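Local coordinates for heat shock protein STI1 (Saccharomyces cerevisiae, PDB 3UPV) that acts as an adaptor between Hsp70 and Hsp90, its TPR2B domain here holding a C-terminal Hsp70 peptide, at residues K12-T16 and K17-P21; V85-Y88 and A89-L92; A98-K101 and D102-N106. All coordinates share one frame; numbering follows the deposited sequence.

Contact 1 of 3, residues K12-T16 and K17-P21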
ATOM      1  N   LYS A  12      -2.152 -12.503   5.336  1.00 11.22           N
ATOM      2  CA  LYS A  12      -1.491 -11.909   6.466  1.00 11.12           C
ATOM      3  C   LYS A  12      -0.526 -12.887   7.055  1.00 11.10           C
ATOM      4  O   LYS A  12       0.604 -12.514   7.332  1.00 12.27           O
ATOM      5  CB  LYS A  12      -2.492 -11.436   7.512  1.00 12.32           C
ATOM      6  CG  LYS A  12      -1.782 -11.013   8.841  1.00 16.46           C
ATOM      7  CD  LYS A  12      -2.614  -9.995   9.681  1.00 23.12           C
ATOM      8  CE  LYS A  12      -3.968 -10.552  10.214  1.00 27.71           C
ATOM      9  NZ  LYS A  12      -4.165 -12.014  10.681  1.00 29.48           N
ATOM     10  N   GLU A  13      -0.910 -14.155   7.170  1.00 11.16           N
ATOM     11  CA  GLU A  13       0.032 -15.162   7.639  1.00 12.27           C
ATOM     12  C   GLU A  13       1.270 -15.336   6.693  1.00 11.94           C
ATOM     13  O   GLU A  13       2.425 -15.400   7.174  1.00 11.00           O
ATOM     14  CB  GLU A  13      -0.685 -16.502   7.894  1.00 13.81           C
ATOM     15  CG  GLU A  13       0.190 -17.584   8.526  1.00 17.35           C
ATOM     16  CD  GLU A  13       0.625 -17.276   9.981  1.00 27.11           C
ATOM     17  OE1 GLU A  13       0.128 -16.268  10.583  1.00 28.90           O
ATOM     18  OE2 GLU A  13       1.458 -18.070  10.530  1.00 30.19           O
ATOM     19  N   TYR A  14       1.030 -15.439   5.382  1.00 11.13           N
ATOM     20  CA  TYR A  14       2.138 -15.548   4.425  1.00 13.04           C
ATOM     21  C   TYR A  14       3.067 -14.340   4.514  1.00 12.31           C
ATOM     22  O   TYR A  14       4.310 -14.487   4.536  1.00 12.14           O
ATOM     23  CB  TYR A  14       1.622 -15.661   2.985  1.00 12.64           C
ATOM     24  CG  TYR A  14       1.126 -17.067   2.660  1.00 14.06           C
ATOM     25  CD1 TYR A  14       1.864 -18.214   3.050  1.00 13.03           C
ATOM     26  CD2 TYR A  14      -0.094 -17.256   1.968  1.00 14.08           C
ATOM     27  CE1 TYR A  14       1.385 -19.470   2.768  1.00 12.14           C
ATOM     28  CE2 TYR A  14      -0.562 -18.534   1.683  1.00 13.57           C
ATOM     29  CZ  TYR A  14       0.179 -19.623   2.095  1.00 13.74           C
ATOM     30  OH  TYR A  14      -0.266 -20.885   1.818  1.00 13.71           O
ATOM     31  N   PHE A  15       2.471 -13.170   4.666  1.00 11.12           N
ATOM     32  CA  PHE A  15       3.236 -11.928   4.631  1.00 11.93           C
ATOM     33  C   PHE A  15       4.135 -11.890   5.896  1.00 13.86           C
ATOM     34  O   PHE A  15       5.361 -11.566   5.867  1.00 14.52           O
ATOM     35  CB  PHE A  15       2.281 -10.719   4.525  1.00 10.57           C
ATOM     36  CG  PHE A  15       2.987  -9.427   4.278  1.00 10.52           C
ATOM     37  CD1 PHE A  15       3.208  -9.022   2.975  1.00  7.07           C
ATOM     38  CD2 PHE A  15       3.479  -8.665   5.336  1.00 10.72           C
ATOM     39  CE1 PHE A  15       3.892  -7.845   2.688  1.00  9.65           C
ATOM     40  CE2 PHE A  15       4.185  -7.431   5.075  1.00 11.46           C
ATOM     41  CZ  PHE A  15       4.418  -7.040   3.774  1.00 10.30           C
ATOM     42  N   THR A  16       3.527 -12.310   7.000  1.00 13.91           N
ATOM     43  CA  THR A  16       4.158 -12.278   8.294  1.00 15.96           C
ATOM     44  C   THR A  16       5.381 -13.170   8.269  1.00 16.25           C
ATOM     45  O   THR A  16       6.397 -12.858   8.909  1.00 16.28           O
ATOM     46  CB  THR A  16       3.135 -12.678   9.357  1.00 16.30           C
ATOM     47  OG1 THR A  16       2.154 -11.635   9.457  1.00 17.25           O
ATOM     48  CG2 THR A  16       3.776 -12.834  10.684  1.00 18.23           C
ATOM     49  N   LYS A  17       5.353 -14.192   7.414  1.00 16.42           N
ATOM     50  CA  LYS A  17       6.452 -15.168   7.353  1.00 15.56           C
ATOM     51  C   LYS A  17       7.395 -14.858   6.203  1.00 15.09           C
ATOM     52  O   LYS A  17       8.328 -15.633   5.914  1.00 14.91           O
ATOM     53  CB  LYS A  17       5.910 -16.612   7.223  1.00 15.22           C
ATOM     54  CG  LYS A  17       5.005 -17.066   8.352  1.00 18.10           C
ATOM     55  CD  LYS A  17       5.783 -17.808   9.457  1.00 24.78           C
ATOM     56  CE  LYS A  17       5.772 -17.105  10.811  1.00 26.62           C
ATOM     57  NZ  LYS A  17       6.683 -17.870  11.736  1.00 28.90           N
ATOM     58  N   SER A  18       7.178 -13.704   5.586  1.00 14.17           N
ATOM     59  CA  SER A  18       7.978 -13.226   4.458  1.00 13.33           C
ATOM     60  C   SER A  18       7.861 -14.147   3.261  1.00 12.85           C
ATOM     61  O   SER A  18       8.741 -14.171   2.394  1.00 13.35           O
ATOM     62  CB  SER A  18       9.465 -12.986   4.882  1.00 12.58           C
ATOM     63  OG  SER A  18       9.504 -12.251   6.113  1.00 14.19           O
ATOM     64  N   ASP A  19       6.764 -14.893   3.167  1.00 12.21           N
ATOM     65  CA  ASP A  19       6.507 -15.667   1.932  1.00 10.67           C
ATOM     66  C   ASP A  19       5.741 -14.791   0.945  1.00 11.87           C
ATOM     67  O   ASP A  19       4.481 -14.856   0.842  1.00 11.13           O
ATOM     68  CB  ASP A  19       5.720 -16.910   2.298  1.00 11.75           C
ATOM     69  CG  ASP A  19       5.436 -17.837   1.120  1.00 10.78           C
ATOM     70  OD1 ASP A  19       5.005 -18.963   1.435  1.00 14.30           O
ATOM     71  OD2 ASP A  19       5.639 -17.535  -0.096  1.00 14.14           O
ATOM     72  N   TRP A  20       6.469 -13.932   0.238  1.00  9.34           N
ATOM     73  CA  TRP A  20       5.798 -12.941  -0.606  1.00  9.04           C
ATOM     74  C   TRP A  20       4.964 -13.551  -1.722  1.00  9.10           C
ATOM     75  O   TRP A  20       3.847 -13.039  -2.016  1.00  8.83           O
ATOM     76  CB  TRP A  20       6.799 -11.968  -1.192  1.00  9.65           C
ATOM     77  CG  TRP A  20       7.835 -11.540  -0.215  1.00 11.61           C
ATOM     78  CD1 TRP A  20       9.203 -11.626  -0.372  1.00 12.89           C
ATOM     79  CD2 TRP A  20       7.617 -10.959   1.084  1.00 11.82           C
ATOM     80  NE1 TRP A  20       9.835 -11.135   0.734  1.00 12.58           N
ATOM     81  CE2 TRP A  20       8.903 -10.732   1.659  1.00  9.36           C
ATOM     82  CE3 TRP A  20       6.470 -10.601   1.819  1.00 10.80           C
ATOM     83  CZ2 TRP A  20       9.069 -10.120   2.933  1.00 12.98           C
ATOM     84  CZ3 TRP A  20       6.626 -10.030   3.088  1.00  8.41           C
ATOM     85  CH2 TRP A  20       7.927  -9.810   3.657  1.00  8.58           C
ATOM     86  N   PRO A  21       5.472 -14.590  -2.405  1.00  8.80           N
ATOM     87  CA  PRO A  21       4.707 -15.062  -3.551  1.00  9.11           C
ATOM     88  C   PRO A  21       3.388 -15.692  -3.125  1.00 10.13           C
ATOM     89  O   PRO A  21       2.367 -15.523  -3.851  1.00  8.63           O
ATOM     90  CB  PRO A  21       5.623 -16.134  -4.163  1.00  9.89           C
ATOM     91  CG  PRO A  21       6.972 -15.612  -3.836  1.00 10.01           C
ATOM     92  CD  PRO A  21       6.804 -15.204  -2.393  1.00  9.10           C
TER
HETATM   93  O   HOH W   1       9.158 -13.184   8.433  1.00 18.37           O
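Tyr14 O is gripped by two backbone N-H groups from the turn that follows its helix. Asp19 N gives the sounder bond, at 2.8 Å to Tyr14 O. Lys17 N adds a weak one and is shared, also weakly, with Glu13 O. One residue on, Ser18 N reaches Phe15 O at 2.8 Å, from well above the carbonyl plane. The bonds Asp19 N to Tyr14 O and Ser18 N to Phe15 O, with Ser18 at positive phi, make a Schellman motif that ends helix 2-16. The turn lies in TPR 7, a repeat built as a pair of antiparallel helices. Asp19 is then the N-cap of helix 20-33, and its side chain caps a backbone N in the first turn. Its OD1 also takes a hydrogen bond from Asn22 ND2. The same OD1 lies 3.6 Å from Tyr14 CD1. The two side chains run side by side, with the ring and carboxylate planes 66° apart. The aromatic pair is T-shaped. Trp20 turns its edge down on Phe15, and CZ3 stands over the centre of the Phe15 ring, 3.5 Å from CE1. The planes meet at 64°. Phe15 CG is anti to its backbone N (chi1 -171°), which brings the ring round to Trp20 although its CB points away. Phe15 also packs on Ala46 of helix 38-50 and on the backbone of the bound peptide. A water bridges Thr16 O and Ser18 OG.

Contact 2 of 3, residues V85-Y88 and A89-L92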
ATOM      1  N   VAL A  85      11.074   3.620  -7.712  1.00  9.29           N
ATOM      2  CA  VAL A  85      11.240   3.749  -9.169  1.00  9.21           C
ATOM      3  C   VAL A  85      11.644   5.160  -9.620  1.00  9.47           C
ATOM      4  O   VAL A  85      11.648   5.484 -10.813  1.00 10.32           O
ATOM      5  CB  VAL A  85       9.988   3.255  -9.966  1.00  9.86           C
ATOM      6  CG1 VAL A  85       9.778   1.756  -9.804  1.00  8.29           C
ATOM      7  CG2 VAL A  85       8.762   4.047  -9.579  1.00  8.49           C
ATOM      8  N   LYS A  86      12.104   5.972  -8.671  1.00 11.49           N
ATOM      9  CA  LYS A  86      12.668   7.345  -8.955  1.00 11.56           C
ATOM     10  C   LYS A  86      11.651   8.292  -9.586  1.00 11.73           C
ATOM     11  O   LYS A  86      11.985   9.262 -10.289  1.00 12.76           O
ATOM     12  CB  LYS A  86      13.839   7.244  -9.913  1.00 13.59           C
ATOM     13  CG  LYS A  86      14.916   6.354  -9.435  1.00 14.58           C
ATOM     14  CD  LYS A  86      16.091   6.562 -10.369  1.00 17.85           C
ATOM     15  CE  LYS A  86      17.075   5.499 -10.199  1.00 21.76           C
ATOM     16  NZ  LYS A  86      17.464   5.505  -8.765  1.00 19.14           N
ATOM     17  N   GLU A  87      10.385   8.025  -9.303  1.00 10.41           N
ATOM     18  CA  GLU A  87       9.339   8.982  -9.637  1.00 10.17           C
ATOM     19  C   GLU A  87       9.196   9.908  -8.420  1.00 10.77           C
ATOM     20  O   GLU A  87       8.148   9.993  -7.749  1.00 11.43           O
ATOM     21  CB  GLU A  87       8.059   8.248  -9.995  1.00  9.70           C
ATOM     22  CG  GLU A  87       8.146   7.417 -11.291  1.00 11.79           C
ATOM     23  CD  GLU A  87       8.135   8.274 -12.566  1.00 13.14           C
ATOM     24  OE1 GLU A  87       7.944   9.516 -12.496  1.00 18.60           O
ATOM     25  OE2 GLU A  87       8.274   7.699 -13.664  1.00 19.86           O
ATOM     26  N   TYR A  88      10.240  10.670  -8.178  1.00 11.96           N
ATOM     27  CA  TYR A  88      10.247  11.605  -7.054  1.00 11.06           C
ATOM     28  C   TYR A  88       9.194  12.698  -7.038  1.00 11.36           C
ATOM     29  O   TYR A  88       8.568  12.951  -5.980  1.00 10.88           O
ATOM     30  CB  TYR A  88      11.645  12.187  -6.881  1.00 13.38           C
ATOM     31  CG  TYR A  88      12.736  11.134  -6.765  1.00 12.01           C
ATOM     32  CD1 TYR A  88      12.762  10.209  -5.708  1.00 11.60           C
ATOM     33  CD2 TYR A  88      13.735  11.033  -7.765  1.00  9.01           C
ATOM     34  CE1 TYR A  88      13.791   9.229  -5.624  1.00 14.91           C
ATOM     35  CE2 TYR A  88      14.779  10.078  -7.663  1.00 12.73           C
ATOM     36  CZ  TYR A  88      14.793   9.200  -6.577  1.00 14.23           C
ATOM     37  OH  TYR A  88      15.777   8.276  -6.494  1.00 20.39           O
ATOM     38  N   ALA A  89       9.029  13.384  -8.157  1.00 10.05           N
ATOM     39  CA  ALA A  89       8.040  14.479  -8.222  1.00 11.22           C
ATOM     40  C   ALA A  89       6.667  13.913  -7.916  1.00 10.76           C
ATOM     41  O   ALA A  89       5.865  14.525  -7.214  1.00 11.50           O
ATOM     42  CB  ALA A  89       8.055  15.144  -9.567  1.00 11.55           C
ATOM     43  N   SER A  90       6.378  12.750  -8.482  1.00 10.59           N
ATOM     44  CA  SER A  90       5.063  12.164  -8.271  1.00 10.49           C
ATOM     45  C   SER A  90       4.904  11.750  -6.848  1.00  9.76           C
ATOM     46  O   SER A  90       3.814  11.888  -6.287  1.00  9.18           O
ATOM     47  CB  SER A  90       4.786  10.996  -9.221  1.00 10.84           C
ATOM     48  OG  SER A  90       4.744  11.503 -10.563  1.00 13.98           O
ATOM     49  N   ALA A  91       5.982  11.225  -6.265  1.00  8.94           N
ATOM     50  CA  ALA A  91       5.926  10.812  -4.864  1.00  6.62           C
ATOM     51  C   ALA A  91       5.624  11.945  -3.937  1.00  8.23           C
ATOM     52  O   ALA A  91       4.845  11.805  -2.996  1.00  8.68           O
ATOM     53  CB  ALA A  91       7.198  10.068  -4.414  1.00  7.10           C
ATOM     54  N   LEU A  92       6.228  13.088  -4.204  1.00  7.88           N
ATOM     55  CA  LEU A  92       6.008  14.241  -3.323  1.00  8.53           C
ATOM     56  C   LEU A  92       4.508  14.635  -3.377  1.00  8.58           C
ATOM     57  O   LEU A  92       3.888  14.964  -2.341  1.00  8.83           O
ATOM     58  CB  LEU A  92       6.927  15.372  -3.850  1.00  8.62           C
ATOM     59  CG  LEU A  92       8.429  15.198  -3.480  1.00  9.89           C
ATOM     60  CD1 LEU A  92       9.299  16.150  -4.303  1.00 12.99           C
ATOM     61  CD2 LEU A  92       8.759  15.316  -1.966  1.00 10.73           C
TER
HETATM   62  O   HOH W   2       7.959  11.651 -10.867  1.00 17.29           O
HETATM   63  O   HOH W   3       4.724   9.019 -12.003  1.00 27.98           O
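Two backbone hydrogen bonds cross between Glu87-Tyr88 and Ala91-Leu92, and they form the first turn of helix 88-106. Ala91 N meets Glu87 O at 2.9 Å, in the carbonyl plane. Leu92 N reaches Tyr88 O at the same length, tilted 22° from that carbonyl's plane.

Water carries the polar side-chain contact. The carboxylate of Glu87 does not touch Ser90 directly. Instead, one water donates to Glu87 OE1 at 2.7 Å and accepts from Ser90 N. A second water links the same OE1, weakly, to Ser90 OG. From the N-cap position, the Glu87 carboxylate thus reaches a first-turn N-H through solvent. The negative charge would probably suit the positive end of the helix dipole. The first two torsions of Glu87 bend the chain (chi1 -66°, chi2 -74°), which brings OE1 round to the waters. The other polar side chain here is Tyr88, whose OH is hydrogen-bonded to Gln124 NE2 of helix 111-124.

The turn before the helix belongs to TPR 9, where it joins helix 72-84 to helix 88-106. Lys86, at positive phi, is the C-prime residue of the Schellman motif that closes helix 72-84. Glu87 N bonds back to Gln82 O there, and Lys86 N to Ile83 O.

The remaining contacts are packing. Lys86 CA sits 3.6 Å above one face of the Tyr88 ring, offset toward the rim. Ala91 CB lies 3.5 Å from Glu87 O. Leu92 CG comes to 3.4 Å from Tyr88 O. Leu92 packs on Tyr118, Ala121 and Ser122 of helix 111-124.

Contact 3 of 3, residues A98-K101 and D102-N106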
ATOM      1  N   ALA A  98      -1.371  12.154   1.064  1.00 10.95           N
ATOM      2  CA  ALA A  98      -1.328  11.231   2.160  1.00 11.32           C
ATOM      3  C   ALA A  98      -1.308  12.042   3.431  1.00 10.55           C
ATOM      4  O   ALA A  98      -1.970  11.671   4.388  1.00 11.56           O
ATOM      5  CB  ALA A  98      -0.061  10.336   2.095  1.00  9.28           C
ATOM      6  N   ARG A  99      -0.577  13.167   3.467  1.00 10.53           N
ATOM      7  CA  ARG A  99      -0.498  13.922   4.735  1.00  9.81           C
ATOM      8  C   ARG A  99      -1.854  14.496   5.123  1.00 10.14           C
ATOM      9  O   ARG A  99      -2.247  14.510   6.295  1.00  9.26           O
ATOM     10  CB  ARG A  99       0.528  15.060   4.608  1.00  9.42           C
ATOM     11  CG  ARG A  99       0.804  15.812   5.952  1.00 13.48           C
ATOM     12  CD  ARG A  99       1.704  17.043   5.734  1.00 15.52           C
ATOM     13  NE  ARG A  99       2.806  16.738   4.788  1.00 23.51           N
ATOM     14  CZ  ARG A  99       2.814  17.123   3.499  1.00 25.49           C
ATOM     15  NH1 ARG A  99       3.826  16.806   2.700  1.00 27.83           N
ATOM     16  NH2 ARG A  99       1.799  17.844   3.012  1.00 26.13           N
ATOM     17  N   THR A 100      -2.547  15.004   4.120  1.00 10.93           N
ATOM     18  CA  THR A 100      -3.904  15.589   4.284  1.00 11.17           C
ATOM     19  C   THR A 100      -4.912  14.566   4.780  1.00 10.79           C
ATOM     20  O   THR A 100      -5.586  14.800   5.760  1.00 11.61           O
ATOM     21  CB  THR A 100      -4.342  16.107   2.927  1.00 11.89           C
ATOM     22  OG1 THR A 100      -3.542  17.255   2.592  1.00 12.83           O
ATOM     23  CG2 THR A 100      -5.896  16.439   2.881  1.00 11.32           C
ATOM     24  N   LYS A 101      -4.989  13.427   4.080  1.00 12.13           N
ATOM     25  CA  LYS A 101      -5.830  12.288   4.481  1.00 12.04           C
ATOM     26  C   LYS A 101      -5.446  11.784   5.860  1.00 12.53           C
ATOM     27  O   LYS A 101      -6.313  11.477   6.647  1.00 12.24           O
ATOM     28  CB  LYS A 101      -5.786  11.155   3.443  1.00 13.68           C
ATOM     29  CG  LYS A 101      -6.655  11.447   2.215  1.00 14.74           C
ATOM     30  CD  LYS A 101      -8.133  11.440   2.574  1.00 17.82           C
ATOM     31  CE  LYS A 101      -8.997  12.194   1.548  1.00 22.26           C
ATOM     32  NZ  LYS A 101      -9.787  11.272   0.705  1.00 23.78           N
ATOM     33  N   ASP A 102      -4.146  11.737   6.163  1.00 10.55           N
ATOM     34  CA  ASP A 102      -3.712  11.230   7.452  1.00 10.05           C
ATOM     35  C   ASP A 102      -4.258  12.089   8.596  1.00 10.21           C
ATOM     36  O   ASP A 102      -4.792  11.556   9.575  1.00  8.73           O
ATOM     37  CB  ASP A 102      -2.193  11.106   7.519  1.00 11.18           C
ATOM     38  CG  ASP A 102      -1.710  10.604   8.847  1.00 11.53           C
ATOM     39  OD1 ASP A 102      -1.043  11.396   9.585  1.00 12.92           O
ATOM     40  OD2 ASP A 102      -1.998   9.399   9.144  1.00 14.98           O
ATOM     41  N   ALA A 103      -4.120  13.404   8.459  1.00  9.00           N
ATOM     42  CA  ALA A 103      -4.779  14.334   9.379  1.00  9.89           C
ATOM     43  C   ALA A 103      -6.305  14.156   9.497  1.00 10.11           C
ATOM     44  O   ALA A 103      -6.820  14.062  10.615  1.00  9.84           O
ATOM     45  CB  ALA A 103      -4.417  15.779   9.026  1.00 11.70           C
ATOM     46  N   GLU A 104      -7.011  14.094   8.352  1.00 10.29           N
ATOM     47  CA  GLU A 104      -8.456  13.924   8.324  1.00 11.77           C
ATOM     48  C   GLU A 104      -8.960  12.632   8.966  1.00 11.78           C
ATOM     49  O   GLU A 104      -9.858  12.638   9.869  1.00 12.63           O
ATOM     50  CB  GLU A 104      -8.910  13.940   6.862  1.00 11.63           C
ATOM     51  CG  GLU A 104      -8.819  15.344   6.286  1.00 16.15           C
ATOM     52  CD  GLU A 104      -8.991  15.408   4.767  1.00 18.94           C
ATOM     53  OE1 GLU A 104      -8.830  16.507   4.229  1.00 18.96           O
ATOM     54  OE2 GLU A 104      -9.269  14.385   4.117  1.00 21.26           O
ATOM     55  N   VAL A 105      -8.404  11.512   8.505  1.00 13.53           N
ATOM     56  CA  VAL A 105      -8.937  10.227   8.951  1.00 14.19           C
ATOM     57  C   VAL A 105      -8.205   9.637  10.150  1.00 13.97           C
ATOM     58  O   VAL A 105      -8.880   9.091  11.051  1.00 14.15           O
ATOM     59  CB  VAL A 105      -9.243   9.157   7.766  1.00 16.00           C
ATOM     60  CG1 VAL A 105      -8.729   9.555   6.356  1.00 15.47           C
ATOM     61  CG2 VAL A 105      -8.923   7.717   8.194  1.00 18.16           C
ATOM     62  N   ASN A 106      -6.859   9.744  10.181  1.00 12.93           N
ATOM     63  CA  ASN A 106      -6.054   9.195  11.300  1.00 11.75           C
ATOM     64  C   ASN A 106      -5.628  10.215  12.367  1.00 11.39           C
ATOM     65  O   ASN A 106      -4.873   9.883  13.326  1.00 12.00           O
ATOM     66  CB  ASN A 106      -4.762   8.509  10.817  1.00 12.36           C
ATOM     67  CG  ASN A 106      -5.012   7.313   9.932  1.00 15.62           C
ATOM     68  OD1 ASN A 106      -4.116   6.889   9.163  1.00 21.13           O
ATOM     69  ND2 ASN A 106      -6.196   6.769  10.004  1.00 18.72           N
TER
HETATM   70  O   HOH W   4      -0.537  13.799   8.609  1.00 22.62           O
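The Glu104 carboxylate is the flat group that meets side chains across this turn, and its two oxygens have different neighbours. OE1 lies 3.2 Å from Thr100 CG2, with the two side chains side by side and pointing the same way. OE2 faces the aliphatic part of Lys101, 3.4 Å from CE, and here the chains cross at a slant. Glu104 runs extended beyond CG (chi2 169°), which carries the carboxylate out to both. Lys101 NZ stays 4.6 Å from Glu104 OE2, too far for a salt bridge. That amine is bonded instead to Pro69 O and Asn70 OD1. The opposite charges would still probably attract each other somewhat.

The second carboxylate, on Asp102, takes a different course. Asp102 is a buried residue. A water donates to its OD1 at 2.6 Å and also to Arg99 O. OD2 accepts from the backbone N of Ser110, in the loop before helix 111-124. CG is anti to the backbone N (chi1 179°), which leads the carboxylate away from the preceding turn.

Both segments belong to helix 88-106; 98-101 lies in TPR 9. Four successive i to i+4 backbone bonds run through them, from Asp102 N to Ala98 O as far as Val105 N to Lys101 O. The last is 2.8 Å long and nearly straight, 175° at the hydrogen. Val105 CG1 also comes close to this Lys101 O, but the first torsion of Val105 is nearly eclipsed, and its placement is doubtful.

Arg99 forms a salt bridge with Asp96 on its own helix, while Ala98 packs on Tyr75 of helix 72-84 and on Ile114 of helix 111-124.

How the contacts relate
Contact 2 covers the loop before helix 88-106 and its first turn; contact 3 lies further along the same helix, with nearest atoms about 5 Å apart. Contact 1 belongs to TPR 7 and sits on the opposite side of the chain's centre, about 27 and 28 Å from them, centre to centre. Contact 1 is a surface contact; the other two are partly buried. Contacts 1 and 2 are turns between helices, each with a Schellman motif and an acidic N-cap. Only contact 1 has an aromatic pair across its segments. Water bridges in all three; in contact 2 two waters join the N-cap carboxylate to Ser90. Contact 3 is continuous helix.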